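PDB 2X8X: Tlr1789 protein from Thermosynechococcus elongatus, which probably acts in protein targeting and assembly at the outer membrane, as an Omp85 (Toc75-related) family member whose soluble N-terminal part, the piece described here, carries three POTRA domains. Local coordinates for residues Ile7-Val12 and Arg61-Gly66; Glu13-Glu18 and Phe71-Tyr76; Asn87-Gln92 and Thr121-Asn126; Gly152-Val157 and Arg222-Ile227. One frame throughout, in Å; residues are numbered along the deposited sequence.

Contact 1: Ile7-Val12 and Arg61-Gly66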
loop_
_atom_site.group_PDB
_atom_site.type_symbol
_atom_site.label_atom_id
_atom_site.label_comp_id
_atom_site.label_asym_id
_atom_site.label_seq_id
_atom_site.Cartn_x
_atom_site.Cartn_y
_atom_site.Cartn_z
ATOM N N ILE A 7 -27.457 23.206 22.746
ATOM C CA ILE A 7 -26.625 23.887 21.752
ATOM C C ILE A 7 -27.429 24.953 21.032
ATOM O O ILE A 7 -28.544 24.677 20.604
ATOM C CB ILE A 7 -26.068 22.851 20.674
ATOM C CG1 ILE A 7 -25.348 21.675 21.344
ATOM C CG2 ILE A 7 -25.154 23.534 19.598
ATOM C CD1 ILE A 7 -24.373 22.072 22.479
ATOM N N ALA A 8 -26.876 26.172 20.910
ATOM C CA ALA A 8 -27.515 27.274 20.143
ATOM C C ALA A 8 -27.072 27.418 18.680
ATOM O O ALA A 8 -27.884 27.810 17.818
ATOM C CB ALA A 8 -27.336 28.602 20.852
ATOM N N GLU A 9 -25.782 27.164 18.390
ATOM C CA GLU A 9 -25.288 27.210 16.997
ATOM C C GLU A 9 -24.163 26.223 16.818
ATOM O O GLU A 9 -23.452 25.845 17.763
ATOM C CB GLU A 9 -24.895 28.635 16.484
ATOM C CG GLU A 9 -23.633 29.264 17.090
ATOM C CD GLU A 9 -23.458 30.813 16.795
ATOM O OE1 GLU A 9 -23.021 31.148 15.665
ATOM O OE2 GLU A 9 -23.737 31.690 17.686
ATOM N N VAL A 10 -24.042 25.814 15.570
ATOM C CA VAL A 10 -22.996 24.896 15.179
ATOM C C VAL A 10 -22.300 25.620 14.041
ATOM O O VAL A 10 -22.951 26.102 13.109
ATOM C CB VAL A 10 -23.587 23.502 14.769
ATOM C CG1 VAL A 10 -22.459 22.520 14.323
ATOM C CG2 VAL A 10 -24.324 22.894 15.936
ATOM N N VAL A 11 -20.981 25.782 14.158
ATOM C CA VAL A 11 -20.220 26.283 13.016
ATOM C C VAL A 11 -19.119 25.287 12.609
ATOM O O VAL A 11 -18.551 24.560 13.434
ATOM C CB VAL A 11 -19.688 27.744 13.264
ATOM C CG1 VAL A 11 -19.030 27.839 14.664
ATOM C CG2 VAL A 11 -18.741 28.233 12.111
ATOM N N VAL A 12 -18.858 25.227 11.315
ATOM C CA VAL A 12 -17.709 24.456 10.813
ATOM C C VAL A 12 -16.631 25.434 10.329
ATOM O O VAL A 12 -16.928 26.289 9.491
ATOM C CB VAL A 12 -18.177 23.524 9.672
ATOM C CG1 VAL A 12 -16.978 22.910 8.914
ATOM C CG2 VAL A 12 -19.096 22.443 10.219
ATOM N N ARG A 61 -17.902 27.165 22.967
ATOM C CA ARG A 61 -17.767 28.514 23.552
ATOM C C ARG A 61 -19.149 29.054 23.915
ATOM O O ARG A 61 -20.162 28.615 23.374
ATOM C CB ARG A 61 -17.080 29.483 22.573
ATOM N N ASP A 62 -19.189 30.012 24.830
ATOM C CA ASP A 62 -20.449 30.695 25.187
ATOM C C ASP A 62 -20.662 31.924 24.311
ATOM O O ASP A 62 -19.787 32.787 24.264
ATOM C CB ASP A 62 -20.440 31.115 26.662
ATOM C CG ASP A 62 -20.754 29.966 27.586
ATOM O OD1 ASP A 62 -21.175 28.888 27.108
ATOM O OD2 ASP A 62 -20.596 30.148 28.804
ATOM N N THR A 63 -21.798 32.001 23.606
ATOM C CA THR A 63 -22.091 33.169 22.746
ATOM C C THR A 63 -23.324 33.888 23.284
ATOM O O THR A 63 -23.948 33.401 24.257
ATOM C CB THR A 63 -22.258 32.860 21.189
ATOM O OG1 THR A 63 -23.504 32.193 20.937
ATOM C CG2 THR A 63 -21.014 32.101 20.554
ATOM N N PRO A 64 -23.662 35.057 22.680
ATOM C CA PRO A 64 -24.895 35.771 23.100
ATOM C C PRO A 64 -26.184 34.925 22.904
ATOM O O PRO A 64 -27.091 34.998 23.737
ATOM C CB PRO A 64 -24.869 37.077 22.273
ATOM C CG PRO A 64 -23.825 36.875 21.198
ATOM C CD PRO A 64 -22.871 35.825 21.694
ATOM N N LEU A 65 -26.219 34.112 21.838
ATOM C CA LEU A 65 -27.237 33.051 21.621
ATOM C C LEU A 65 -27.299 31.896 22.665
ATOM O O LEU A 65 -28.382 31.336 22.901
ATOM C CB LEU A 65 -27.103 32.429 20.198
ATOM C CG LEU A 65 -27.676 33.136 18.946
ATOM C CD1 LEU A 65 -27.630 32.180 17.737
ATOM C CD2 LEU A 65 -29.094 33.743 19.149
ATOM N N GLY A 66 -26.156 31.526 23.257
ATOM C CA GLY A 66 -26.052 30.375 24.173
ATOM C C GLY A 66 -24.741 29.661 23.853
ATOM O O GLY A 66 -23.742 30.325 23.571
#
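A8, on the first strand of a POTRA domain, touches L65 at the turn of a tight beta hairpin. The hairpin joins strand 53-63 to strand 66-75 through a two-residue loop, P64-L65, and T63 and G66 close it with a pair of backbone bonds: T63 N to G66 O at 2.6 Å, and G66 N to T63 O at 3.1 Å. A8 and E9 are in turn backbone-bonded to V67 of strand 66-75, which lies between strands 5-13 and 53-63.

The apolar part of the contact is a single pair, A8 CB 3.9 Å from L65 CB. Carbon-to-oxygen packing adds to it: A8 CB lies 3.6 Å from L65 O, so the methyl group rests as much on the loop backbone as on its side chain. The L65 branch also reaches over to E9, the two side chains lying at about a right angle, with L65 CD1 3.9 Å from E9 OE2.

The polar part centres on one hydroxyl. E9 sets CG between its backbone N and carbonyl carbon (chi1 70°) and extends its chain toward T63. T63 OG1 then has two candidate acceptors for its single proton, E9 OE2 at 3.3 Å and G66 O at 3.2 Å.

Contact 2: Glu13-Glu18 and Phe71-Tyr76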
loop_
_atom_site.group_PDB
_atom_site.type_symbol
_atom_site.label_atom_id
_atom_site.label_comp_id
_atom_site.label_asym_id
_atom_site.label_seq_id
_atom_site.Cartn_x
_atom_site.Cartn_y
_atom_site.Cartn_z
ATOM N N GLU A 13 -15.408 25.340 10.876
ATOM C CA GLU A 13 -14.274 26.167 10.432
ATOM C C GLU A 13 -13.164 25.356 9.770
ATOM O O GLU A 13 -12.729 24.342 10.314
ATOM C CB GLU A 13 -13.610 26.872 11.609
ATOM C CG GLU A 13 -14.417 27.994 12.218
ATOM C CD GLU A 13 -13.565 28.783 13.202
ATOM O OE1 GLU A 13 -12.326 28.468 13.267
ATOM O OE2 GLU A 13 -14.138 29.681 13.898
ATOM N N GLY A 14 -12.644 25.888 8.661
ATOM C CA GLY A 14 -11.445 25.359 8.044
ATOM C C GLY A 14 -11.727 24.547 6.811
ATOM O O GLY A 14 -10.803 24.068 6.193
ATOM N N ALA A 15 -13.001 24.393 6.454
ATOM C CA ALA A 15 -13.400 23.576 5.294
ATOM C C ALA A 15 -13.663 24.439 4.043
ATOM O O ALA A 15 -14.049 25.571 4.161
ATOM C CB ALA A 15 -14.631 22.682 5.639
ATOM N N THR A 16 -13.450 23.894 2.847
ATOM C CA THR A 16 -13.871 24.595 1.637
ATOM C C THR A 16 -15.372 24.282 1.416
ATOM O O THR A 16 -15.924 23.398 2.095
ATOM C CB THR A 16 -12.993 24.178 0.445
ATOM O OG1 THR A 16 -12.857 22.756 0.459
ATOM C CG2 THR A 16 -11.580 24.886 0.501
ATOM N N PRO A 17 -16.046 24.995 0.493
ATOM C CA PRO A 17 -17.521 24.869 0.508
ATOM C C PRO A 17 -18.005 23.433 0.230
ATOM O O PRO A 17 -18.824 22.897 0.992
ATOM C CB PRO A 17 -17.989 25.833 -0.593
ATOM C CG PRO A 17 -16.754 26.618 -1.017
ATOM C CD PRO A 17 -15.555 25.834 -0.622
ATOM N N GLU A 18 -17.451 22.814 -0.814
ATOM C CA GLU A 18 -17.723 21.421 -1.155
ATOM C C GLU A 18 -17.751 20.489 0.087
ATOM O O GLU A 18 -18.689 19.689 0.285
ATOM C CB GLU A 18 -16.694 20.968 -2.196
ATOM N N PHE A 71 -16.693 23.112 15.104
ATOM C CA PHE A 71 -15.890 22.012 14.622
ATOM C C PHE A 71 -14.690 22.540 13.834
ATOM O O PHE A 71 -14.867 23.026 12.737
ATOM C CB PHE A 71 -16.767 21.083 13.797
ATOM C CG PHE A 71 -17.656 20.238 14.648
ATOM C CD1 PHE A 71 -19.019 20.524 14.783
ATOM C CD2 PHE A 71 -17.110 19.143 15.353
ATOM C CE1 PHE A 71 -19.829 19.693 15.604
ATOM C CE2 PHE A 71 -17.875 18.331 16.156
ATOM C CZ PHE A 71 -19.272 18.591 16.261
ATOM N N VAL A 72 -13.488 22.453 14.389
ATOM C CA VAL A 72 -12.323 22.944 13.610
ATOM C C VAL A 72 -11.687 21.766 12.849
ATOM O O VAL A 72 -11.266 20.804 13.460
ATOM C CB VAL A 72 -11.246 23.621 14.496
ATOM C CG1 VAL A 72 -10.220 24.384 13.604
ATOM C CG2 VAL A 72 -11.912 24.610 15.478
ATOM N N VAL A 73 -11.590 21.928 11.536
ATOM C CA VAL A 73 -11.244 20.891 10.626
ATOM C C VAL A 73 -10.052 21.401 9.813
ATOM O O VAL A 73 -9.974 22.604 9.552
ATOM C CB VAL A 73 -12.511 20.719 9.830
ATOM C CG1 VAL A 73 -12.411 20.978 8.374
ATOM C CG2 VAL A 73 -13.316 19.526 10.313
ATOM N N ARG A 74 -9.105 20.491 9.476
ATOM C CA ARG A 74 -7.879 20.794 8.720
ATOM C C ARG A 74 -7.859 19.688 7.642
ATOM O O ARG A 74 -7.581 18.530 7.953
ATOM C CB ARG A 74 -6.628 20.704 9.634
ATOM C CG ARG A 74 -5.352 21.124 8.939
ATOM C CD ARG A 74 -4.138 21.092 9.934
ATOM N NE ARG A 74 -3.272 20.266 9.151
ATOM C CZ ARG A 74 -2.695 19.123 9.484
ATOM N NH1 ARG A 74 -2.673 18.648 10.725
ATOM N NH2 ARG A 74 -2.055 18.518 8.517
ATOM N N PRO A 75 -8.362 20.004 6.461
ATOM C CA PRO A 75 -8.445 19.081 5.380
ATOM C C PRO A 75 -7.033 18.694 4.901
ATOM O O PRO A 75 -6.040 19.478 5.097
ATOM C CB PRO A 75 -9.077 19.896 4.274
ATOM C CG PRO A 75 -9.760 21.130 5.049
ATOM C CD PRO A 75 -8.918 21.338 6.172
ATOM N N TYR A 76 -6.943 17.544 4.243
ATOM C CA TYR A 76 -5.718 17.238 3.516
ATOM C C TYR A 76 -5.690 18.269 2.367
ATOM O O TYR A 76 -6.724 18.812 2.059
ATOM C CB TYR A 76 -5.710 15.805 2.950
ATOM C CG TYR A 76 -5.706 14.737 4.037
ATOM C CD1 TYR A 76 -4.587 14.559 4.872
ATOM C CD2 TYR A 76 -6.788 13.894 4.215
ATOM C CE1 TYR A 76 -4.573 13.604 5.910
ATOM C CE2 TYR A 76 -6.773 12.951 5.211
ATOM C CZ TYR A 76 -5.653 12.817 6.070
ATOM O OH TYR A 76 -5.670 11.837 7.082
#
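E13 is held against F71 and V73 by two backbone hydrogen bonds that bracket V72, the repeat expected of parallel strands. E13 N donates to F71 O at 3.0 Å. In return, V73 N donates to E13 O at 2.9 Å, approaching almost straight in line with the carbonyl (C=O...N angle 178°). E13 and V72 are thus partners in the register, and their side chains share one face of the sheet.

The V73 side chain shows what lies on the other face. Its CB stands 3.7 Å from E13 O, beside the strand bond made by its own N. From there CG1 carries the contact onward: it keeps 3.9 Å to E13 O and packs at the same distance against A15 CB, the methyl group of the chain just after the strand. Around this valine, F53 and I47 supply the further apolar surroundings.

Beyond E13 the chain leaves the strand at G14, whose positive phi (104°) swings it off toward the helix. With no side chain at G14, V73 O can approach closely, and G14 CA directs a CH...O contact to it at 3.5 Å. The G14 carbonyl in turn faces the ring of P75, with G14 O 3.3 Å from P75 CD; L19 of the helix also touches that ring. The first strand running parallel to the last, central strand and leading straight into a helix is typical of the beta-alpha-alpha-beta-beta POTRA fold.

Contact 3: Asn87-Gln92 and Thr121-Asn126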
loop_
_atom_site.group_PDB
_atom_site.type_symbol
_atom_site.label_atom_id
_atom_site.label_comp_id
_atom_site.label_asym_id
_atom_site.label_seq_id
_atom_site.Cartn_x
_atom_site.Cartn_y
_atom_site.Cartn_z
ATOM N N ASN A 87 10.227 1.811 -7.840
ATOM C CA ASN A 87 9.488 1.196 -8.931
ATOM C C ASN A 87 10.358 0.869 -10.157
ATOM O O ASN A 87 11.286 1.613 -10.448
ATOM C CB ASN A 87 8.423 2.156 -9.378
ATOM C CG ASN A 87 8.988 3.500 -9.791
ATOM O OD1 ASN A 87 9.734 4.130 -9.038
ATOM N ND2 ASN A 87 8.602 3.976 -10.970
ATOM N N GLN A 88 9.979 -0.170 -10.910
ATOM C CA GLN A 88 10.670 -0.592 -12.152
ATOM C C GLN A 88 9.608 -1.019 -13.143
ATOM O O GLN A 88 9.407 -0.358 -14.138
ATOM C CB GLN A 88 11.611 -1.794 -11.961
ATOM C CG GLN A 88 12.968 -1.524 -11.231
ATOM C CD GLN A 88 12.935 -1.926 -9.687
ATOM O OE1 GLN A 88 11.983 -2.622 -9.189
ATOM N NE2 GLN A 88 13.973 -1.482 -8.941
ATOM N N VAL A 89 8.944 -2.139 -12.875
ATOM C CA VAL A 89 7.887 -2.602 -13.783
ATOM C C VAL A 89 6.602 -1.799 -13.692
ATOM O O VAL A 89 5.831 -1.802 -14.639
ATOM C CB VAL A 89 7.511 -4.101 -13.643
ATOM C CG1 VAL A 89 8.684 -4.980 -14.103
ATOM C CG2 VAL A 89 7.037 -4.401 -12.297
ATOM N N LEU A 90 6.377 -1.150 -12.547
ATOM C CA LEU A 90 5.383 -0.070 -12.421
ATOM C C LEU A 90 5.987 1.241 -12.848
ATOM O O LEU A 90 6.979 1.729 -12.278
ATOM C CB LEU A 90 4.858 0.021 -10.974
ATOM C CG LEU A 90 3.836 1.149 -10.601
ATOM C CD1 LEU A 90 2.412 0.932 -11.156
ATOM C CD2 LEU A 90 3.786 1.300 -9.028
ATOM N N THR A 91 5.466 1.818 -13.907
ATOM C CA THR A 91 6.062 3.067 -14.392
ATOM C C THR A 91 5.365 4.241 -13.722
ATOM O O THR A 91 4.179 4.158 -13.346
ATOM C CB THR A 91 5.934 3.184 -15.917
ATOM O OG1 THR A 91 4.554 3.321 -16.245
ATOM C CG2 THR A 91 6.516 1.913 -16.634
ATOM N N GLN A 92 6.106 5.351 -13.556
ATOM C CA GLN A 92 5.515 6.598 -13.111
ATOM C C GLN A 92 4.283 6.970 -13.965
ATOM O O GLN A 92 3.301 7.470 -13.429
ATOM C CB GLN A 92 6.557 7.738 -13.080
ATOM C CG GLN A 92 5.960 9.055 -12.547
ATOM C CD GLN A 92 5.435 8.939 -11.093
ATOM O OE1 GLN A 92 6.185 8.512 -10.161
ATOM N NE2 GLN A 92 4.177 9.387 -10.875
ATOM N N THR A 121 -2.918 -4.628 -7.297
ATOM C CA THR A 121 -3.585 -5.469 -8.286
ATOM C C THR A 121 -2.803 -5.493 -9.595
ATOM O O THR A 121 -2.679 -6.541 -10.207
ATOM C CB THR A 121 -5.065 -5.023 -8.553
ATOM O OG1 THR A 121 -5.777 -5.086 -7.322
ATOM C CG2 THR A 121 -5.734 -5.924 -9.550
ATOM N N PHE A 122 -2.261 -4.370 -10.036
ATOM C CA PHE A 122 -1.377 -4.404 -11.193
ATOM C C PHE A 122 -0.225 -5.421 -10.994
ATOM O O PHE A 122 -0.015 -6.290 -11.852
ATOM C CB PHE A 122 -0.847 -3.034 -11.557
ATOM C CG PHE A 122 0.345 -3.074 -12.499
ATOM C CD1 PHE A 122 0.144 -3.106 -13.896
ATOM C CD2 PHE A 122 1.657 -3.099 -11.989
ATOM C CE1 PHE A 122 1.251 -3.145 -14.796
ATOM C CE2 PHE A 122 2.783 -3.154 -12.849
ATOM C CZ PHE A 122 2.585 -3.177 -14.267
ATOM N N TYR A 123 0.467 -5.380 -9.867
ATOM C CA TYR A 123 1.507 -6.414 -9.655
ATOM C C TYR A 123 0.947 -7.835 -9.709
ATOM O O TYR A 123 1.498 -8.696 -10.391
ATOM C CB TYR A 123 2.179 -6.219 -8.292
ATOM C CG TYR A 123 3.040 -4.941 -8.256
ATOM C CD1 TYR A 123 4.067 -4.746 -9.178
ATOM C CD2 TYR A 123 2.864 -3.954 -7.262
ATOM C CE1 TYR A 123 4.888 -3.550 -9.155
ATOM C CE2 TYR A 123 3.704 -2.755 -7.237
ATOM C CZ TYR A 123 4.686 -2.580 -8.174
ATOM O OH TYR A 123 5.520 -1.462 -8.199
ATOM N N ARG A 124 -0.103 -8.083 -8.957
ATOM C CA ARG A 124 -0.588 -9.444 -8.771
ATOM C C ARG A 124 -1.124 -10.023 -10.043
ATOM O O ARG A 124 -0.906 -11.172 -10.303
ATOM C CB ARG A 124 -1.692 -9.463 -7.721
ATOM C CG ARG A 124 -1.772 -10.712 -6.852
ATOM C CD ARG A 124 -2.761 -10.447 -5.677
ATOM N NE ARG A 124 -3.953 -9.754 -6.180
ATOM C CZ ARG A 124 -4.371 -8.531 -5.812
ATOM N NH1 ARG A 124 -3.746 -7.799 -4.848
ATOM N NH2 ARG A 124 -5.463 -8.056 -6.418
ATOM N N ASP A 125 -1.812 -9.220 -10.839
ATOM C CA ASP A 125 -2.449 -9.721 -12.063
ATOM C C ASP A 125 -1.425 -9.940 -13.182
ATOM O O ASP A 125 -1.658 -10.747 -14.064
ATOM C CB ASP A 125 -3.563 -8.765 -12.572
ATOM C CG ASP A 125 -4.878 -8.849 -11.733
ATOM O OD1 ASP A 125 -4.951 -9.607 -10.697
ATOM O OD2 ASP A 125 -5.826 -8.110 -12.117
ATOM N N ASN A 126 -0.318 -9.217 -13.154
ATOM C CA ASN A 126 0.722 -9.349 -14.162
ATOM C C ASN A 126 1.768 -10.404 -13.773
ATOM O O ASN A 126 2.736 -10.651 -14.513
ATOM C CB ASN A 126 1.342 -7.991 -14.434
ATOM C CG ASN A 126 0.540 -7.182 -15.459
ATOM O OD1 ASN A 126 0.453 -7.574 -16.608
ATOM N ND2 ASN A 126 -0.055 -6.056 -15.046
#
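F122 and Y123, consecutive on helix 109-125, present two rings to V89 and L90 of the loop ahead of helix 92-99. F122 comes first. With CG anti to the backbone N (chi1 164°), its ring reaches the loop backbone at a slant: F122 CZ is 3.5 Å from V89 O, while F122 CD2 meets the L90 branch at 4.2 Å from L90 CD1. L90 is itself braced within the loop, N87 ND2 donating to L90 O at 3.1 Å in the plane of its own amide.

Y123 follows, its ring pointing past V89. V89 CG2 lies in the ring plane, at the edge, 3.9 Å from Y123 CE1. Further out L90 crosses the tyrosine at about a right angle, with L90 CB 3.2 Å from Y123 OH. The hydroxyl itself is hydrogen-bonded to E151 OE2, an atom that also holds Q88 N and L90 N, while V89 N is bonded to E151 OE1. In this second POTRA domain one carboxylate therefore ties the loop after the first strand to the second helix.

Last comes N126, whose ND2 and backbone N approach F122 O from opposite faces of the carbonyl, ND2 at 3.2 Å.

Contact 4: Gly152-Val157 and Arg222-Ile227; sequences GVVEQV and RRVNLI. Unlike the reference sequence in segment 222-227: R223 (reference Lys).
V224 O is gripped by two groups of the neighbouring strand: E155 N donates to it at 2.8 Å, and V154 CA directs a weaker CH...O contact at 3.6 Å. V224 N gives the shortest bond, 2.7 Å to V153 O, and two residues later L226 N reaches Q156 O at 2.9 Å. These are the parallel first and last strands of the third POTRA domain, but four residues, V154 to V157, are matched against three, V224 to L226. E155 is the extra one in this beta bulge, and Q156 N is left buried without a partner, 3.7 Å from V224 O.

Beyond the bulge V157 and L226 lie side by side, with V157 CG1 4.0 Å from L226 CD2; L226 and I227 also pack on strand 208-217. Ahead of it V153 runs alongside R223, which differs from the reference sequence. The extended arginine chain brings its guanidinium over V153, whose CG1 covers one face near its rim, 3.8 Å from R223 CZ.

E155 and R223 do not form a salt bridge: E155 OE1 and R223 NE stand 5.5 Å apart. One water donates to E155 OE1 and accepts from R223 NH1, while N220 N and Q219 N hold the two carboxylate oxygens. The attraction between these charges is thus probably softened by water, and the firmer hold on E155 is the backbone of 219-220.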
loop_
_atom_site.group_PDB
_atom_site.type_symbol
_atom_site.label_atom_id
_atom_site.label_comp_id
_atom_site.label_asym_id
_atom_site.label_seq_id
_atom_site.Cartn_x
_atom_site.Cartn_y
_atom_site.Cartn_z
ATOM N N GLY A 152 9.820 -6.784 -5.675
ATOM C CA GLY A 152 10.307 -8.185 -5.599
ATOM C C GLY A 152 11.524 -8.394 -6.507
ATOM O O GLY A 152 11.592 -9.341 -7.278
ATOM N N VAL A 153 12.467 -7.462 -6.474
ATOM C CA VAL A 153 13.730 -7.559 -7.261
ATOM C C VAL A 153 14.590 -8.749 -6.751
ATOM O O VAL A 153 14.731 -8.983 -5.529
ATOM C CB VAL A 153 14.556 -6.198 -7.222
ATOM C CG1 VAL A 153 15.924 -6.304 -8.039
ATOM C CG2 VAL A 153 13.738 -5.050 -7.778
ATOM N N VAL A 154 15.079 -9.519 -7.735
ATOM C CA VAL A 154 15.990 -10.651 -7.539
ATOM C C VAL A 154 17.422 -10.095 -7.428
ATOM O O VAL A 154 17.993 -9.566 -8.386
ATOM C CB VAL A 154 15.835 -11.735 -8.645
ATOM C CG1 VAL A 154 16.861 -12.837 -8.425
ATOM C CG2 VAL A 154 14.413 -12.395 -8.553
ATOM N N GLU A 155 17.942 -10.151 -6.220
ATOM C CA GLU A 155 19.310 -9.748 -5.892
ATOM C C GLU A 155 20.279 -10.877 -6.355
ATOM O O GLU A 155 21.214 -10.634 -7.132
ATOM C CB GLU A 155 19.392 -9.498 -4.384
ATOM C CG GLU A 155 20.351 -8.412 -3.989
ATOM C CD GLU A 155 20.403 -8.208 -2.464
ATOM O OE1 GLU A 155 19.731 -7.246 -1.983
ATOM O OE2 GLU A 155 21.109 -9.012 -1.773
ATOM N N GLN A 156 20.041 -12.124 -5.921
ATOM C CA GLN A 156 20.808 -13.243 -6.452
ATOM C C GLN A 156 19.996 -14.484 -6.666
ATOM O O GLN A 156 18.830 -14.598 -6.246
ATOM C CB GLN A 156 22.055 -13.617 -5.607
ATOM C CG GLN A 156 21.866 -13.438 -4.121
ATOM C CD GLN A 156 23.163 -13.670 -3.322
ATOM O OE1 GLN A 156 24.218 -13.949 -3.883
ATOM N NE2 GLN A 156 23.067 -13.558 -2.008
ATOM N N VAL A 157 20.612 -15.414 -7.357
ATOM C CA VAL A 157 19.999 -16.735 -7.490
ATOM C C VAL A 157 21.064 -17.731 -7.064
ATOM O O VAL A 157 22.167 -17.728 -7.624
ATOM C CB VAL A 157 19.542 -17.048 -8.946
ATOM C CG1 VAL A 157 18.923 -18.484 -9.070
ATOM C CG2 VAL A 157 18.584 -15.982 -9.426
ATOM N N ARG A 222 14.036 -5.745 1.140
ATOM C CA ARG A 222 12.895 -5.524 0.265
ATOM C C ARG A 222 13.080 -6.321 -1.024
ATOM O O ARG A 222 12.142 -6.497 -1.823
ATOM C CB ARG A 222 12.798 -4.003 0.037
ATOM C CG ARG A 222 11.946 -3.480 1.143
ATOM C CD ARG A 222 12.312 -2.331 1.926
ATOM N NE ARG A 222 11.682 -1.169 1.412
ATOM C CZ ARG A 222 11.364 -0.028 2.031
ATOM N NH1 ARG A 222 10.875 0.846 1.230
ATOM N NH2 ARG A 222 11.519 0.320 3.341
ATOM N N ARG A 223 14.294 -6.850 -1.198
ATOM C CA ARG A 223 14.639 -7.682 -2.354
ATOM C C ARG A 223 14.766 -9.164 -1.995
ATOM O O ARG A 223 14.706 -9.515 -0.792
ATOM C CB ARG A 223 15.914 -7.160 -2.953
ATOM C CG ARG A 223 15.701 -5.726 -3.403
ATOM C CD ARG A 223 16.855 -5.247 -4.206
ATOM N NE ARG A 223 16.392 -4.173 -5.068
ATOM C CZ ARG A 223 17.152 -3.457 -5.896
ATOM N NH1 ARG A 223 18.463 -3.673 -5.987
ATOM N NH2 ARG A 223 16.581 -2.513 -6.640
ATOM N N VAL A 224 14.941 -10.039 -3.006
ATOM C CA VAL A 224 15.035 -11.488 -2.667
ATOM C C VAL A 224 16.233 -12.203 -3.213
ATOM O O VAL A 224 16.763 -11.862 -4.292
ATOM C CB VAL A 224 13.767 -12.332 -3.097
ATOM C CG1 VAL A 224 12.653 -12.094 -2.118
ATOM C CG2 VAL A 224 13.393 -11.956 -4.454
ATOM N N ASN A 225 16.630 -13.203 -2.439
ATOM C CA ASN A 225 17.570 -14.230 -2.834
ATOM C C ASN A 225 16.731 -15.460 -3.288
ATOM O O ASN A 225 16.001 -16.088 -2.486
ATOM C CB ASN A 225 18.577 -14.499 -1.666
ATOM C CG ASN A 225 19.658 -15.623 -1.994
ATOM O OD1 ASN A 225 19.822 -16.055 -3.166
ATOM N ND2 ASN A 225 20.388 -16.098 -0.931
ATOM N N LEU A 226 16.760 -15.761 -4.588
ATOM C CA LEU A 226 15.990 -16.917 -5.086
ATOM C C LEU A 226 16.821 -18.225 -4.909
ATOM O O LEU A 226 17.932 -18.357 -5.495
ATOM C CB LEU A 226 15.543 -16.772 -6.550
ATOM C CG LEU A 226 14.818 -18.048 -7.003
ATOM C CD1 LEU A 226 13.384 -17.816 -6.739
ATOM C CD2 LEU A 226 14.984 -18.421 -8.448
ATOM N N ILE A 227 16.275 -19.180 -4.162
ATOM C CA ILE A 227 17.039 -20.407 -3.856
ATOM C C ILE A 227 16.397 -21.488 -4.689
ATOM O O ILE A 227 15.161 -21.621 -4.666
ATOM C CB ILE A 227 16.896 -20.868 -2.380
ATOM C CG1 ILE A 227 17.085 -19.728 -1.347
ATOM C CG2 ILE A 227 17.787 -22.067 -2.094
ATOM C CD1 ILE A 227 18.351 -18.995 -1.417
HETATM O O HOH W 1 12.073 -5.499 -4.294
HETATM O O HOH W 2 20.360 -4.962 -3.630
#

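Overall arrangement
Following the chain from the N terminus, the strand that opens contact 1 runs directly into the segment that opens contact 2. Contact 1 closes at the hairpin 61-66 and contact 2 shortly after it at 71-76, so the two loops cross. They also touch, V11 O lying 2.9 Å from F71 N within one sheet. Contact 3 opens only after both have closed, and ties loop to helix in the second POTRA domain. Contact 4 closes last, joining the parallel strands of the third. Contacts 3 and 4 abut where Q88 meets V153 and R223, their centres about 17 Å apart, whereas contacts 1 and 4 lie about 62 Å apart between centres, on opposite sides of the chain's centre.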